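Local coordinates for protein CrmK (Actinoalloteichus sp. WH1-2216-6, PDB 5I1V) that is a flavoenzyme oxidase with covalently bound FAD that takes part in recycling shunt products during caerulomycin biosynthesis, at residues A226-S231 and V308-T313; E237-R242 and E304-A309; L248-R253 and S296-E301; Y265-C270 and A279-I284. All blocks are in the same frame, centred on the assembly; numbering follows the deposited sequence. Where two conformers were deposited one is given.

Contact 1: residues A226-S231 and V308-T313; sequences ARVSWS and VAPSLT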
# COMPACT_ATOMS: atom_id res chain seq x y z
N ALA A 226 12.42 -3.85 -17.54
CA ALA A 226 13.78 -3.37 -17.45
C ALA A 226 13.80 -2.14 -16.57
O ALA A 226 12.99 -1.22 -16.75
CB ALA A 226 14.32 -3.04 -18.84
N ARG A 227 14.72 -2.12 -15.63
CA ARG A 227 14.85 -1.01 -14.72
C ARG A 227 16.30 -0.55 -14.91
O ARG A 227 17.23 -1.35 -14.89
CB ARG A 227 14.52 -1.43 -13.30
CG ARG A 227 13.26 -2.33 -13.26
CD ARG A 227 12.25 -1.98 -12.17
NE ARG A 227 12.83 -2.17 -10.85
CZ ARG A 227 12.80 -1.30 -9.84
NH1 ARG A 227 12.15 -0.13 -9.94
NH2 ARG A 227 13.41 -1.61 -8.70
N VAL A 228 16.46 0.72 -15.19
CA VAL A 228 17.71 1.28 -15.64
C VAL A 228 18.01 2.47 -14.76
O VAL A 228 17.10 3.17 -14.39
CB VAL A 228 17.58 1.71 -17.09
CG1 VAL A 228 18.91 2.19 -17.65
CG2 VAL A 228 17.10 0.55 -17.93
N SER A 229 19.27 2.72 -14.42
CA SER A 229 19.65 3.97 -13.78
C SER A 229 20.97 4.46 -14.33
O SER A 229 21.84 3.66 -14.67
CB SER A 229 19.78 3.78 -12.27
OG SER A 229 20.56 2.63 -12.02
N TRP A 230 21.12 5.78 -14.42
CA TRP A 230 22.35 6.42 -14.89
C TRP A 230 22.89 7.28 -13.75
O TRP A 230 22.17 8.08 -13.18
CB TRP A 230 22.09 7.32 -16.09
CG TRP A 230 21.66 6.68 -17.34
CD1 TRP A 230 22.45 6.40 -18.42
CD2 TRP A 230 20.33 6.28 -17.68
NE1 TRP A 230 21.69 5.82 -19.41
CE2 TRP A 230 20.39 5.73 -18.98
CE3 TRP A 230 19.10 6.29 -16.99
CZ2 TRP A 230 19.25 5.22 -19.63
CZ3 TRP A 230 17.97 5.81 -17.64
CH2 TRP A 230 18.06 5.28 -18.96
N SER A 231 24.17 7.14 -13.42
CA SER A 231 24.69 7.84 -12.24
C SER A 231 24.84 9.32 -12.53
O SER A 231 25.44 9.70 -13.55
CB SER A 231 26.04 7.23 -11.80
OG SER A 231 26.64 8.07 -10.81
N VAL A 308 27.86 8.00 -20.39
CA VAL A 308 27.53 7.26 -19.14
C VAL A 308 26.90 5.93 -19.48
O VAL A 308 25.90 5.91 -20.20
CB VAL A 308 26.46 7.94 -18.24
CG1 VAL A 308 26.57 7.41 -16.81
CG2 VAL A 308 26.55 9.44 -18.26
N ALA A 309 27.44 4.83 -18.96
CA ALA A 309 26.81 3.51 -19.15
C ALA A 309 25.79 3.39 -18.03
O ALA A 309 26.11 3.72 -16.89
CB ALA A 309 27.83 2.41 -19.01
N PRO A 310 24.57 2.91 -18.34
CA PRO A 310 23.62 2.74 -17.25
C PRO A 310 23.71 1.37 -16.58
O PRO A 310 24.10 0.41 -17.23
CB PRO A 310 22.27 2.83 -17.97
CG PRO A 310 22.55 2.24 -19.32
CD PRO A 310 23.97 2.64 -19.66
N SER A 311 23.30 1.27 -15.32
CA SER A 311 23.07 -0.02 -14.68
C SER A 311 21.67 -0.48 -15.04
O SER A 311 20.76 0.32 -15.08
CB SER A 311 23.09 0.09 -13.17
OG SER A 311 24.18 0.84 -12.70
N LEU A 312 21.49 -1.78 -15.18
CA LEU A 312 20.27 -2.33 -15.73
C LEU A 312 19.99 -3.68 -15.06
O LEU A 312 20.90 -4.47 -14.87
CB LEU A 312 20.51 -2.48 -17.22
CG LEU A 312 19.75 -3.43 -18.11
CD1 LEU A 312 18.33 -2.92 -18.30
CD2 LEU A 312 20.45 -3.51 -19.46
N THR A 313 18.74 -3.90 -14.66
CA THR A 313 18.25 -5.23 -14.31
C THR A 313 17.04 -5.51 -15.21
O THR A 313 16.28 -4.60 -15.54
CB THR A 313 17.81 -5.33 -12.82
OG1 THR A 313 17.44 -6.68 -12.52
CG2 THR A 313 16.60 -4.49 -12.53
O HOH W 1 25.73 5.03 -14.61
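Strands 222-231 and 311-318 pair antiparallel at the edge of the large sheet, by family probably part of the substrate domain of a berberine-bridge-enzyme-like oxidase; 311-318 is the outermost strand. R227 and T313 form a hydrogen-bonded pair, with R227 N to T313 O at 2.9 Å and T313 N returning to R227 O at 3.0 Å. S229 and S311 repeat the pattern, although the S311 N-H to S229 O bond is more bent (140°). Between them V228 and L312 form the non-hydrogen-bonded pair, V228 CG2 lying 3.7 Å from L312 CD1. V228 CG1, anti to its own nitrogen (chi1 -175°), presses against P310 CB at 3.4 Å, a tight carbon contact. The same P310 CB lies over one face of the W230 indole, 3.5 Å from the five-membered ring centroid, a CH-pi contact; V228 CG1 covers the same face. V308 O meets the indole at its edge, and buried W230 NE1 finds no hydrogen-bond partner. Past the regular pairing, a water accepts from S231 N and donates to A309 O. Strand 277-285 flanks 222-231 on its other edge, whereas L299 of helix 291-303 packs on V228 and L312; on the R227 face, P333 of the second subunit touches R227.

Contact 2: residues E237-R242 and E304-A309; sequences EADYVR and EGVAVA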
# COMPACT_ATOMS: atom_id res chain seq x y z
N GLU A 237 26.28 17.61 -19.08
CA GLU A 237 25.17 18.27 -19.73
C GLU A 237 24.90 17.67 -21.08
O GLU A 237 23.75 17.44 -21.43
CB GLU A 237 25.39 19.77 -19.90
CG GLU A 237 24.20 20.40 -20.61
CD GLU A 237 24.39 21.84 -20.99
OE1 GLU A 237 24.65 22.64 -20.09
OE2 GLU A 237 24.26 22.17 -22.19
N ALA A 238 25.96 17.43 -21.84
CA ALA A 238 25.79 16.86 -23.18
C ALA A 238 25.21 15.45 -23.13
O ALA A 238 24.31 15.10 -23.92
CB ALA A 238 27.13 16.86 -23.91
N ASP A 239 25.68 14.62 -22.20
CA ASP A 239 25.05 13.31 -22.05
C ASP A 239 23.57 13.43 -21.67
O ASP A 239 22.75 12.71 -22.22
CB ASP A 239 25.73 12.45 -20.99
CG ASP A 239 27.05 11.90 -21.45
OD1 ASP A 239 27.33 11.94 -22.68
OD2 ASP A 239 27.81 11.39 -20.58
N TYR A 240 23.26 14.30 -20.72
CA TYR A 240 21.85 14.45 -20.35
C TYR A 240 21.02 14.82 -21.58
O TYR A 240 19.99 14.17 -21.83
CB TYR A 240 21.66 15.49 -19.25
CG TYR A 240 20.19 15.68 -18.92
CD1 TYR A 240 19.56 14.82 -18.02
CD2 TYR A 240 19.44 16.69 -19.51
CE1 TYR A 240 18.23 14.99 -17.71
CE2 TYR A 240 18.10 16.86 -19.20
CZ TYR A 240 17.51 16.00 -18.29
OH TYR A 240 16.17 16.08 -17.97
N VAL A 241 21.44 15.84 -22.33
CA VAL A 241 20.70 16.34 -23.49
C VAL A 241 20.54 15.22 -24.54
O VAL A 241 19.44 14.97 -25.05
CB VAL A 241 21.31 17.63 -24.11
CG1 VAL A 241 20.60 18.04 -25.41
CG2 VAL A 241 21.27 18.80 -23.11
N ARG A 242 21.60 14.48 -24.78
CA ARG A 242 21.52 13.43 -25.78
C ARG A 242 20.59 12.26 -25.36
O ARG A 242 19.72 11.81 -26.11
CB ARG A 242 22.90 12.89 -26.08
CG ARG A 242 22.88 11.81 -27.14
CD ARG A 242 22.39 12.34 -28.46
NE ARG A 242 22.31 11.26 -29.44
CZ ARG A 242 23.30 10.90 -30.26
NH1 ARG A 242 24.48 11.52 -30.23
NH2 ARG A 242 23.11 9.90 -31.11
N GLU A 304 22.90 5.52 -27.57
CA GLU A 304 23.80 5.89 -28.64
C GLU A 304 24.22 7.38 -28.51
O GLU A 304 23.40 8.27 -28.29
CB GLU A 304 23.33 5.41 -30.03
CG GLU A 304 22.04 5.94 -30.62
CD GLU A 304 21.40 4.98 -31.66
OE1 GLU A 304 21.77 3.78 -31.71
OE2 GLU A 304 20.50 5.41 -32.43
N GLY A 305 25.54 7.61 -28.53
CA GLY A 305 26.12 8.94 -28.34
C GLY A 305 26.21 9.41 -26.89
O GLY A 305 26.52 10.57 -26.64
N VAL A 306 25.95 8.52 -25.93
CA VAL A 306 25.84 8.88 -24.51
C VAL A 306 26.99 8.19 -23.79
O VAL A 306 27.10 6.97 -23.83
CB VAL A 306 24.48 8.36 -23.93
CG1 VAL A 306 24.40 8.55 -22.42
CG2 VAL A 306 23.33 9.04 -24.63
N ALA A 307 27.85 8.96 -23.14
CA ALA A 307 29.05 8.40 -22.52
C ALA A 307 28.75 7.55 -21.27
O ALA A 307 29.32 6.48 -21.14
CB ALA A 307 30.08 9.50 -22.20
N VAL A 308 27.86 8.00 -20.39
CA VAL A 308 27.53 7.26 -19.14
C VAL A 308 26.90 5.93 -19.48
O VAL A 308 25.90 5.91 -20.20
CB VAL A 308 26.46 7.94 -18.24
CG1 VAL A 308 26.57 7.41 -16.81
CG2 VAL A 308 26.55 9.44 -18.26
N ALA A 309 27.44 4.83 -18.96
CA ALA A 309 26.81 3.51 -19.15
C ALA A 309 25.79 3.39 -18.03
O ALA A 309 26.11 3.72 -16.89
CB ALA A 309 27.83 2.41 -19.01
O HOH W 2 20.82 8.61 -31.57
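D239, in the first turn of helix 237-253, receives backbone N-H groups from the loop that links helix 291-303 to strand 311-318. Among the hydrogen bonds, A307 N reaches D239 OD1 at 3.1 Å and almost straight (174°), but it comes from well above the carboxylate plane, 54° out of it. The next amide, V308 N, makes a weak bond to the other oxygen, D239 OD2, at 3.4 Å. One carboxylate thus takes two successive peptide N-H groups, one on each oxygen, and these would be expected to stabilise its negative charge. CG of D239 lies anti to the carbonyl carbon (chi1 -74°), which swings the acid off the helix surface to the loop.

Two methyl groups, A307 CB at 3.4 Å and V308 CG2, lie against D239 OD2. The apolar contact proper is farther along the helix, where R242 CG rests against V306 CG2 at 3.8 Å.

The guanidinium of R242 lies flat on the loop backbone: E304 O is 3.1 Å above its plane and G305 CA covers the same face. E304 O thus lies over the guanidinium face, at a poor angle for hydrogen bonding to R242 NE or NH2; R242 NE instead bonds N246 OD1, while N246 ND2 donates to E304 O. At the guanidinium edge, R242 NH2 donates to a water at 2.7 Å, which has a weak link to E304 OE2.

Away from the loop, helix 237-253 meets helix 353-364, where Y240 packs on L363; V308 packs on E234 and L235, in the connection from strand 222-231.

Contact 3: residues L248-R253 and S296-E301; sequences LDWQLR and SWFLAE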
# COMPACT_ATOMS: atom_id res chain seq x y z
N LEU A 248 13.05 10.76 -26.36
CA LEU A 248 11.95 11.44 -27.03
C LEU A 248 11.82 11.01 -28.49
O LEU A 248 10.70 10.74 -28.96
CB LEU A 248 12.08 12.95 -26.93
CG LEU A 248 12.11 13.52 -25.51
CD1 LEU A 248 12.33 15.01 -25.54
CD2 LEU A 248 10.87 13.18 -24.73
N ASP A 249 12.95 10.89 -29.18
CA ASP A 249 12.90 10.52 -30.62
C ASP A 249 12.34 9.15 -30.78
O ASP A 249 11.50 8.93 -31.64
CB ASP A 249 14.30 10.53 -31.29
CG ASP A 249 14.90 11.92 -31.38
OD1 ASP A 249 14.13 12.91 -31.34
OD2 ASP A 249 16.16 12.03 -31.45
N TRP A 250 12.82 8.22 -29.97
CA TRP A 250 12.31 6.86 -30.05
C TRP A 250 10.80 6.85 -29.73
O TRP A 250 10.04 6.22 -30.44
CB TRP A 250 13.07 5.89 -29.13
CG TRP A 250 12.71 4.47 -29.32
CD1 TRP A 250 13.35 3.55 -30.11
CD2 TRP A 250 11.55 3.80 -28.77
NE1 TRP A 250 12.67 2.33 -30.05
CE2 TRP A 250 11.57 2.48 -29.25
CE3 TRP A 250 10.53 4.19 -27.91
CZ2 TRP A 250 10.59 1.53 -28.89
CZ3 TRP A 250 9.54 3.25 -27.57
CH2 TRP A 250 9.59 1.95 -28.05
N GLN A 251 10.37 7.57 -28.69
CA GLN A 251 8.94 7.55 -28.32
C GLN A 251 8.08 8.17 -29.42
O GLN A 251 7.00 7.64 -29.75
CB GLN A 251 8.71 8.29 -27.01
CG GLN A 251 9.35 7.66 -25.80
CD GLN A 251 8.78 6.27 -25.49
OE1 GLN A 251 7.68 5.89 -25.94
NE2 GLN A 251 9.53 5.51 -24.67
N LEU A 252 8.56 9.25 -30.03
CA LEU A 252 7.79 9.91 -31.09
C LEU A 252 7.76 9.17 -32.42
O LEU A 252 6.91 9.44 -33.26
CB LEU A 252 8.22 11.34 -31.27
CG LEU A 252 7.95 12.22 -30.05
CD1 LEU A 252 8.91 13.39 -30.07
CD2 LEU A 252 6.50 12.67 -29.96
N ARG A 253 8.64 8.20 -32.59
CA ARG A 253 8.54 7.25 -33.71
C ARG A 253 7.69 6.06 -33.39
O ARG A 253 7.39 5.27 -34.28
CB ARG A 253 9.93 6.74 -34.12
CG ARG A 253 10.69 7.72 -35.00
CD ARG A 253 12.20 7.54 -34.91
NE ARG A 253 12.57 6.16 -34.61
CZ ARG A 253 13.55 5.80 -33.77
NH1 ARG A 253 14.29 6.71 -33.14
NH2 ARG A 253 13.77 4.51 -33.56
N SER A 296 15.65 -4.88 -26.03
CA SER A 296 17.10 -4.66 -26.27
C SER A 296 17.37 -3.53 -27.25
O SER A 296 18.24 -2.70 -26.99
CB SER A 296 17.77 -5.94 -26.77
OG SER A 296 17.83 -6.88 -25.69
N TRP A 297 16.62 -3.51 -28.35
CA TRP A 297 16.75 -2.47 -29.38
C TRP A 297 16.49 -1.12 -28.79
O TRP A 297 17.20 -0.15 -29.08
CB TRP A 297 15.81 -2.67 -30.57
CG TRP A 297 16.11 -3.88 -31.37
CD1 TRP A 297 17.32 -4.53 -31.46
CD2 TRP A 297 15.20 -4.60 -32.19
NE1 TRP A 297 17.19 -5.63 -32.28
CE2 TRP A 297 15.90 -5.69 -32.75
CE3 TRP A 297 13.84 -4.43 -32.53
CZ2 TRP A 297 15.30 -6.62 -33.61
CZ3 TRP A 297 13.23 -5.36 -33.37
CH2 TRP A 297 13.97 -6.43 -33.92
N PHE A 298 15.44 -1.05 -27.96
CA PHE A 298 15.08 0.20 -27.33
C PHE A 298 16.21 0.65 -26.39
O PHE A 298 16.67 1.77 -26.49
CB PHE A 298 13.73 0.06 -26.61
CG PHE A 298 13.42 1.17 -25.65
CD1 PHE A 298 13.20 2.44 -26.12
CD2 PHE A 298 13.32 0.93 -24.27
CE1 PHE A 298 12.93 3.48 -25.24
CE2 PHE A 298 13.02 1.96 -23.39
CZ PHE A 298 12.83 3.23 -23.87
N LEU A 299 16.68 -0.24 -25.53
CA LEU A 299 17.71 0.11 -24.57
C LEU A 299 19.03 0.55 -25.29
O LEU A 299 19.69 1.47 -24.85
CB LEU A 299 17.97 -1.06 -23.62
CG LEU A 299 16.82 -1.44 -22.68
CD1 LEU A 299 17.21 -2.69 -21.92
CD2 LEU A 299 16.47 -0.31 -21.71
N ALA A 300 19.35 -0.08 -26.41
CA ALA A 300 20.52 0.33 -27.21
C ALA A 300 20.36 1.74 -27.79
O ALA A 300 21.32 2.52 -27.77
CB ALA A 300 20.80 -0.67 -28.33
N GLU A 301 19.18 2.08 -28.30
CA GLU A 301 19.00 3.43 -28.87
C GLU A 301 19.19 4.52 -27.83
O GLU A 301 19.75 5.58 -28.12
CB GLU A 301 17.63 3.63 -29.50
CG GLU A 301 17.42 2.93 -30.83
CD GLU A 301 16.56 3.70 -31.81
OE1 GLU A 301 16.35 4.94 -31.66
OE2 GLU A 301 16.08 3.06 -32.77
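W250 and F298 form the tight half of a helix-helix contact in which 248-253 and 296-301, segments of helices 237-253 and 291-303, run roughly antiparallel (141°) with their axes 10.7 Å apart. Both helices cover the same face of the large antiparallel sheet. The wide separation is filled by large side chains. F298 turns an edge to the face of W250, an edge-to-face pair with centroids 4.5 Å apart and planes at 56°. F298 CD1 stands over the centre of the indole, 3.4 Å from W250 CD2. Both CG atoms lie opposite the backbone nitrogen, and the two side chains meet at about a right angle. On the sheet side, the Q251 amide comes up to F298, with Q251 NE2 4.0 Å from F298 CE1; A282 and M280 of strand 277-285 also pack on F298.

Toward the more exposed side, packing gives way to charge. The E301 carboxylate stands nearly perpendicular to the indole and meets its edge, E301 CD 3.6 Å from W250 CD1. From the other direction R253 grips the acid end-on, its guanidinium nearly coplanar with the carboxylate. R253 NH1 lies 3.1 Å from E301 OE1, which uses its syn lone pair, and the shorter arm of this salt bridge joins R253 NH2 to E301 OE2 at 2.8 Å, also on the syn side but tilted out of the carboxylate plane.

Contact 4: residues Y265-C270 and A279-I284; sequences YALLEC and AMHAQI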
# COMPACT_ATOMS: atom_id res chain seq x y z
N TYR A 265 6.04 0.19 -22.99
CA TYR A 265 5.73 1.39 -22.19
C TYR A 265 6.96 1.72 -21.37
O TYR A 265 7.50 0.86 -20.68
CB TYR A 265 4.57 1.08 -21.23
CG TYR A 265 4.41 2.12 -20.14
CD1 TYR A 265 3.85 3.37 -20.42
CD2 TYR A 265 4.84 1.87 -18.84
CE1 TYR A 265 3.73 4.34 -19.45
CE2 TYR A 265 4.74 2.84 -17.85
CZ TYR A 265 4.18 4.08 -18.17
OH TYR A 265 4.05 5.04 -17.20
N ALA A 266 7.36 2.97 -21.40
CA ALA A 266 8.51 3.38 -20.60
C ALA A 266 8.34 4.73 -19.94
O ALA A 266 7.69 5.64 -20.51
CB ALA A 266 9.74 3.36 -21.47
N LEU A 267 8.92 4.86 -18.75
CA LEU A 267 8.92 6.10 -18.02
C LEU A 267 10.35 6.46 -17.63
O LEU A 267 11.04 5.67 -17.00
CB LEU A 267 8.06 5.96 -16.78
CG LEU A 267 7.80 7.23 -15.97
CD1 LEU A 267 6.40 7.28 -15.35
CD2 LEU A 267 8.79 7.35 -14.86
N LEU A 268 10.76 7.68 -17.97
CA LEU A 268 12.10 8.18 -17.66
C LEU A 268 11.97 9.22 -16.53
O LEU A 268 11.26 10.17 -16.67
CB LEU A 268 12.66 8.84 -18.88
CG LEU A 268 14.04 9.48 -18.72
CD1 LEU A 268 15.08 8.44 -18.32
CD2 LEU A 268 14.35 10.17 -20.03
N GLU A 269 12.62 9.00 -15.40
CA GLU A 269 12.52 9.94 -14.29
C GLU A 269 13.84 10.67 -14.20
O GLU A 269 14.87 10.07 -13.88
CB GLU A 269 12.31 9.23 -12.96
CG GLU A 269 11.04 8.42 -12.88
CD GLU A 269 10.76 7.92 -11.46
OE1 GLU A 269 10.87 6.69 -11.24
OE2 GLU A 269 10.45 8.76 -10.57
N CYS A 270 13.79 11.96 -14.45
CA CYS A 270 14.97 12.79 -14.36
C CYS A 270 14.99 13.56 -13.05
O CYS A 270 14.58 14.70 -13.00
CB CYS A 270 14.97 13.76 -15.52
SG CYS A 270 14.85 12.93 -17.11
N ALA A 279 16.49 7.56 -13.62
CA ALA A 279 15.98 6.21 -13.53
C ALA A 279 14.97 6.00 -14.64
O ALA A 279 14.28 6.93 -15.03
CB ALA A 279 15.32 5.99 -12.17
N MET A 280 14.91 4.82 -15.21
CA MET A 280 13.85 4.51 -16.14
C MET A 280 13.32 3.12 -15.89
O MET A 280 14.08 2.22 -15.53
CB MET A 280 14.33 4.64 -17.58
CG MET A 280 13.33 4.07 -18.58
SD MET A 280 13.97 4.19 -20.24
CE MET A 280 14.91 2.68 -20.25
N HIS A 281 12.00 2.97 -16.04
CA HIS A 281 11.44 1.63 -16.11
C HIS A 281 10.71 1.45 -17.43
O HIS A 281 10.12 2.38 -17.98
CB HIS A 281 10.54 1.29 -14.92
CG HIS A 281 9.39 2.22 -14.74
ND1 HIS A 281 9.42 3.27 -13.85
CD2 HIS A 281 8.20 2.29 -15.37
CE1 HIS A 281 8.28 3.93 -13.91
NE2 HIS A 281 7.51 3.35 -14.82
N ALA A 282 10.85 0.25 -17.98
CA ALA A 282 10.21 -0.11 -19.21
C ALA A 282 9.68 -1.52 -19.13
O ALA A 282 10.21 -2.37 -18.37
CB ALA A 282 11.16 0.04 -20.38
N GLN A 283 8.59 -1.75 -19.87
CA GLN A 283 7.92 -3.01 -19.87
C GLN A 283 7.33 -3.26 -21.22
O GLN A 283 6.96 -2.34 -21.90
CB GLN A 283 6.81 -3.08 -18.77
CG GLN A 283 5.68 -2.09 -18.97
CD GLN A 283 4.64 -2.01 -17.87
OE1 GLN A 283 4.94 -1.79 -16.73
NE2 GLN A 283 3.39 -2.14 -18.24
N ILE A 284 7.23 -4.52 -21.60
CA ILE A 284 6.66 -4.94 -22.87
C ILE A 284 6.07 -6.32 -22.66
O ILE A 284 6.68 -7.16 -22.01
CB ILE A 284 7.70 -4.97 -24.01
CG1 ILE A 284 7.03 -5.14 -25.38
CG2 ILE A 284 8.79 -5.98 -23.73
CD1 ILE A 284 7.98 -5.04 -26.58
O HOH W 3 4.48 4.34 -14.84
O HOH W 4 11.77 5.13 -13.61
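E269 N donates to A279 O at 2.7 Å and nearly straight (173°), the shortest of six backbone hydrogen bonds that join these strands. Y265 with Q283, L267 with H281 and E269 with A279 each exchange two. Along the face these pairs share, Q283 extends past the Y265 ring, its amide steeply inclined to it, with Q283 CD 4.0 Å from Y265 CD2. H281 was modelled in two conformers. In one of them its CG sits between the backbone nitrogen and the carbonyl carbon (chi1 58°), which folds the ring back across the neighbouring strand and brings H281 NE2 within 3.3 Å of L267 CB. In that conformer one water lies between H281 NE2 and Y265 OH, and a second lies between H281 ND1 and E269 OE1, donating to the glutamate; the ring would then connect through water to the residues two places before and two after its strand partner, L267.

The opposite face is apolar: A266 CB meets A282 CB at 3.8 Å, and L268 CD1 touches M280 CB. There F298 and L299 of helix 291-303 close over M280, while Q251 and F247 of helix 237-253 cover A266 and L268. On the polar face Y265 packs on F123, an FAD-binding residue, and its side chain is about 7 Å from the flavin cofactor. These are neighbouring strands of a beta hairpin within the large antiparallel sheet, helices on one face and the flavin side on the other.

Overall arrangement
The four contacts describe one layered unit, a sheet with helices packed on one face. Contacts 1 and 4, with centres 11 Å apart, belong to the same sheet: A226 N to A282 O and V228 N to M280 O, both 2.8 Å, are probable hydrogen bonds between them. Contact 3 lies on the helical face and touches both, with L299 CD1 3.8 Å from L312 CD1 and F298 CE2 3.7 Å from M280 CE. Contact 2, at the outer end, shares V308 and A309 with contact 1 and helix 237-253 with contact 3. Contact 4 comes nearest the cofactor, whereas contact 2 lies away from the FAD-binding residues.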